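Local coordinates for protein IMPACT family member YigZ (Escherichia coli, PDB 1VI7) that is of unknown function but belongs to the IMPACT family and probably binds anions such as guanyl ribonucleotides, at residues M4-V16 with Q126-P138. Sequence-based numbering, arbitrary orientation.
Sequences MESWLIPAAPVTV and QALRQLTTQRKTP
The indole of W7 has K136 O over one face and M4 O in plane at its edge, while P138 leans in obliquely, its CG 4.0 Å from W7 CZ3. K136 runs alongside the ring in the same direction and brings NZ to 3.6 Å from W7 CZ2. E97 lies beyond both side chains, weakly hydrogen-bonded to W7 NE1 and in a long ion pair with K136. The R135 guanidinium carries the L8 methyl CD2 over one face, 3.4 Å from NH2. In its plane, NH1 gives a hydrogen bond of 2.6 Å to S6 OG, with 153° at the hydrogen. A bend at chi3 (-63°) turns the otherwise extended R135 chain back toward both partners. With an alanine in place of W7, P138 CG and the end of the K136 side chain would probably lose the indole they lie against, and E97 its weak N-H partner.

I9 and Q134 form an antiparallel hydrogen-bonded pair, each bonding the other through N and O; on the same face, I9 CD1 crosses the Q134 chain. Past this pair, A11 N makes an almost straight bond of 3.0 Å to T132 O.

Farther along, the contact becomes apolar. L131 CD1 reaches 3.7 Å from P10 CB and also packs on V14 CG2; the L131 and V14 side chains cross at about a right angle. A127 of helix 113-128 packs on V14 and V16 of the edge strand 14-20, its CB 3.6 Å from V16 CG1, and also on L29 of strand 23-31. Strand 133-136 leads on toward strand 140-146 of the separate four-stranded sheet. The chemistry thus implies two kinds of joint: backbone bonds, joined by the R135-S6 bond, tie the N-terminal segment to this connecting segment, whereas aliphatic packing seats helix 113-128 against strand 14-20.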
# COMPACT_ATOMS: atom_id res chain seq x y z
N MET A 4 0.95 -12.57 5.05
CA MET A 4 1.46 -13.64 4.20
C MET A 4 2.86 -13.29 3.69
O MET A 4 3.25 -12.12 3.76
CB MET A 4 0.52 -13.98 3.06
CG MET A 4 0.43 -12.98 1.94
SD MET A 4 -1.06 -13.11 0.92
CE MET A 4 -0.47 -12.42 -0.63
N GLU A 5 3.55 -14.28 3.17
CA GLU A 5 4.92 -14.15 2.68
C GLU A 5 5.10 -12.92 1.82
O GLU A 5 5.69 -11.91 2.25
CB GLU A 5 5.34 -15.43 1.97
CG GLU A 5 4.30 -16.11 1.13
CD GLU A 5 3.42 -17.12 1.81
OE1 GLU A 5 2.93 -16.87 2.94
OE2 GLU A 5 3.14 -18.21 1.23
N SER A 6 4.61 -12.94 0.58
CA SER A 6 4.72 -11.75 -0.26
C SER A 6 3.41 -11.59 -1.05
O SER A 6 2.54 -12.44 -1.05
CB SER A 6 5.89 -11.77 -1.21
OG SER A 6 5.66 -12.68 -2.27
N TRP A 7 3.35 -10.46 -1.72
CA TRP A 7 2.18 -10.12 -2.53
C TRP A 7 2.57 -9.23 -3.71
O TRP A 7 3.73 -8.83 -3.79
CB TRP A 7 1.13 -9.47 -1.65
CG TRP A 7 1.49 -8.21 -0.95
CD1 TRP A 7 1.41 -6.94 -1.45
CD2 TRP A 7 1.94 -8.07 0.40
NE1 TRP A 7 1.79 -6.03 -0.51
CE2 TRP A 7 2.12 -6.70 0.64
CE3 TRP A 7 2.22 -8.98 1.43
CZ2 TRP A 7 2.57 -6.19 1.87
CZ3 TRP A 7 2.66 -8.47 2.63
CH2 TRP A 7 2.84 -7.11 2.86
N LEU A 8 1.62 -8.95 -4.59
CA LEU A 8 1.89 -8.10 -5.73
C LEU A 8 1.33 -6.71 -5.47
O LEU A 8 0.46 -6.60 -4.60
CB LEU A 8 1.27 -8.66 -7.02
CG LEU A 8 1.62 -10.07 -7.45
CD1 LEU A 8 0.84 -10.47 -8.69
CD2 LEU A 8 3.11 -10.23 -7.72
N ILE A 9 1.96 -5.68 -6.02
CA ILE A 9 1.46 -4.31 -5.86
C ILE A 9 1.58 -3.61 -7.21
O ILE A 9 2.22 -4.17 -8.13
CB ILE A 9 2.20 -3.55 -4.78
CG1 ILE A 9 3.71 -3.47 -5.04
CG2 ILE A 9 2.01 -4.16 -3.38
CD1 ILE A 9 4.15 -2.20 -5.71
N PRO A 10 1.02 -2.42 -7.36
CA PRO A 10 1.10 -1.70 -8.61
C PRO A 10 2.49 -1.15 -8.90
O PRO A 10 3.01 -0.32 -8.14
CB PRO A 10 0.10 -0.56 -8.45
CG PRO A 10 -0.68 -0.83 -7.26
CD PRO A 10 0.10 -1.78 -6.41
N ALA A 11 3.00 -1.38 -10.10
CA ALA A 11 4.28 -0.89 -10.58
C ALA A 11 4.15 0.40 -11.38
O ALA A 11 5.11 1.05 -11.82
CB ALA A 11 4.96 -1.97 -11.42
N ALA A 12 2.93 0.81 -11.64
CA ALA A 12 2.69 2.03 -12.39
C ALA A 12 1.20 2.35 -12.27
O ALA A 12 0.40 1.44 -12.06
CB ALA A 12 3.07 1.94 -13.85
N PRO A 13 0.91 3.63 -12.31
CA PRO A 13 -0.46 4.12 -12.20
C PRO A 13 -1.21 3.79 -13.47
O PRO A 13 -0.58 3.43 -14.46
CB PRO A 13 -0.27 5.63 -12.06
CG PRO A 13 0.96 5.93 -12.83
CD PRO A 13 1.85 4.73 -12.63
N VAL A 14 -2.53 3.80 -13.40
CA VAL A 14 -3.39 3.50 -14.54
C VAL A 14 -4.52 4.54 -14.55
O VAL A 14 -5.06 4.88 -13.49
CB VAL A 14 -4.06 2.13 -14.45
CG1 VAL A 14 -5.02 1.89 -15.61
CG2 VAL A 14 -3.09 0.99 -14.31
N THR A 15 -4.93 4.89 -15.75
CA THR A 15 -6.00 5.86 -15.90
C THR A 15 -6.86 5.44 -17.06
O THR A 15 -6.31 5.21 -18.14
CB THR A 15 -5.38 7.25 -16.13
OG1 THR A 15 -6.39 8.21 -16.47
CG2 THR A 15 -4.37 7.20 -17.27
N VAL A 16 -8.14 5.15 -16.86
CA VAL A 16 -8.95 4.82 -18.04
C VAL A 16 -10.24 5.62 -17.96
O VAL A 16 -10.55 6.14 -16.87
CB VAL A 16 -9.05 3.36 -18.35
CG1 VAL A 16 -8.99 2.45 -17.14
CG2 VAL A 16 -10.29 3.01 -19.19
N GLN A 126 -12.05 -2.37 -15.49
CA GLN A 126 -11.37 -2.16 -16.75
C GLN A 126 -9.92 -1.76 -16.55
O GLN A 126 -9.02 -2.17 -17.27
CB GLN A 126 -12.08 -1.07 -17.56
CG GLN A 126 -13.46 -1.44 -18.07
CD GLN A 126 -13.43 -2.80 -18.75
OE1 GLN A 126 -14.26 -3.65 -18.42
NE2 GLN A 126 -12.38 -3.02 -19.54
N ALA A 127 -9.74 -0.85 -15.59
CA ALA A 127 -8.46 -0.27 -15.24
C ALA A 127 -7.50 -1.39 -14.81
O ALA A 127 -6.34 -1.47 -15.18
CB ALA A 127 -8.65 0.67 -14.06
N LEU A 128 -8.11 -2.28 -14.02
CA LEU A 128 -7.46 -3.45 -13.48
C LEU A 128 -6.93 -4.35 -14.56
O LEU A 128 -5.83 -4.88 -14.39
CB LEU A 128 -8.32 -4.16 -12.46
CG LEU A 128 -8.47 -3.40 -11.13
CD1 LEU A 128 -9.52 -4.04 -10.27
CD2 LEU A 128 -7.12 -3.29 -10.41
N ARG A 129 -7.57 -4.41 -15.71
CA ARG A 129 -7.09 -5.17 -16.85
C ARG A 129 -5.81 -4.54 -17.40
O ARG A 129 -5.14 -5.17 -18.23
CB ARG A 129 -8.10 -5.28 -17.98
CG ARG A 129 -9.29 -6.15 -17.86
CD ARG A 129 -10.33 -5.82 -18.93
NE ARG A 129 -11.67 -6.21 -18.51
CZ ARG A 129 -12.08 -7.47 -18.39
NH1 ARG A 129 -13.32 -7.75 -17.98
NH2 ARG A 129 -11.27 -8.48 -18.72
N GLN A 130 -5.51 -3.29 -17.14
CA GLN A 130 -4.27 -2.71 -17.66
C GLN A 130 -3.22 -2.46 -16.58
O GLN A 130 -2.18 -1.87 -16.88
CB GLN A 130 -4.59 -1.41 -18.43
CG GLN A 130 -5.74 -1.57 -19.38
CD GLN A 130 -6.15 -0.37 -20.19
OE1 GLN A 130 -7.33 -0.33 -20.61
NE2 GLN A 130 -5.25 0.58 -20.45
N LEU A 131 -3.43 -2.90 -15.35
CA LEU A 131 -2.50 -2.69 -14.27
C LEU A 131 -1.31 -3.63 -14.36
O LEU A 131 -1.44 -4.86 -14.54
CB LEU A 131 -3.21 -2.86 -12.90
CG LEU A 131 -2.34 -2.70 -11.67
CD1 LEU A 131 -1.81 -1.27 -11.58
CD2 LEU A 131 -3.01 -3.05 -10.37
N THR A 132 -0.12 -3.05 -14.30
CA THR A 132 1.14 -3.81 -14.30
C THR A 132 1.59 -3.98 -12.85
O THR A 132 1.41 -3.01 -12.08
CB THR A 132 2.21 -3.12 -15.14
OG1 THR A 132 2.74 -1.95 -14.51
CG2 THR A 132 1.58 -2.73 -16.49
N THR A 133 2.12 -5.11 -12.46
CA THR A 133 2.47 -5.32 -11.07
C THR A 133 3.89 -5.70 -10.79
O THR A 133 4.74 -5.77 -11.67
CB THR A 133 1.52 -6.41 -10.48
OG1 THR A 133 1.40 -7.49 -11.42
CG2 THR A 133 0.13 -5.87 -10.17
N GLN A 134 4.21 -5.92 -9.51
CA GLN A 134 5.52 -6.37 -9.06
C GLN A 134 5.46 -7.02 -7.67
O GLN A 134 4.82 -6.46 -6.78
CB GLN A 134 6.55 -5.24 -9.04
CG GLN A 134 6.03 -3.92 -8.53
CD GLN A 134 7.15 -2.93 -8.28
OE1 GLN A 134 7.33 -1.95 -9.00
NE2 GLN A 134 7.91 -3.20 -7.21
N ARG A 135 6.20 -8.09 -7.47
CA ARG A 135 6.17 -8.76 -6.16
C ARG A 135 6.77 -7.85 -5.10
O ARG A 135 7.47 -6.89 -5.39
CB ARG A 135 6.79 -10.13 -6.15
CG ARG A 135 6.65 -10.92 -4.86
CD ARG A 135 6.84 -12.40 -5.16
NE ARG A 135 5.78 -12.86 -6.05
CZ ARG A 135 4.52 -13.05 -5.68
NH1 ARG A 135 4.15 -12.84 -4.42
NH2 ARG A 135 3.60 -13.44 -6.56
N LYS A 136 6.46 -8.16 -3.84
CA LYS A 136 6.97 -7.32 -2.76
C LYS A 136 7.13 -8.07 -1.47
O LYS A 136 6.15 -8.22 -0.73
CB LYS A 136 6.02 -6.12 -2.61
CG LYS A 136 6.48 -5.19 -1.52
CD LYS A 136 5.57 -4.02 -1.26
CE LYS A 136 5.77 -3.49 0.17
NZ LYS A 136 5.67 -4.62 1.14
N THR A 137 8.32 -8.61 -1.19
CA THR A 137 8.52 -9.33 0.07
C THR A 137 8.92 -8.35 1.17
O THR A 137 9.94 -7.67 1.08
CB THR A 137 9.51 -10.47 -0.02
OG1 THR A 137 9.37 -11.18 -1.27
CG2 THR A 137 9.22 -11.49 1.10
N PRO A 138 8.02 -8.14 2.12
CA PRO A 138 8.23 -7.22 3.21
C PRO A 138 9.37 -7.64 4.14
O PRO A 138 9.59 -8.81 4.43
CB PRO A 138 6.91 -7.29 3.99
CG PRO A 138 6.51 -8.73 3.80
CD PRO A 138 6.79 -8.96 2.32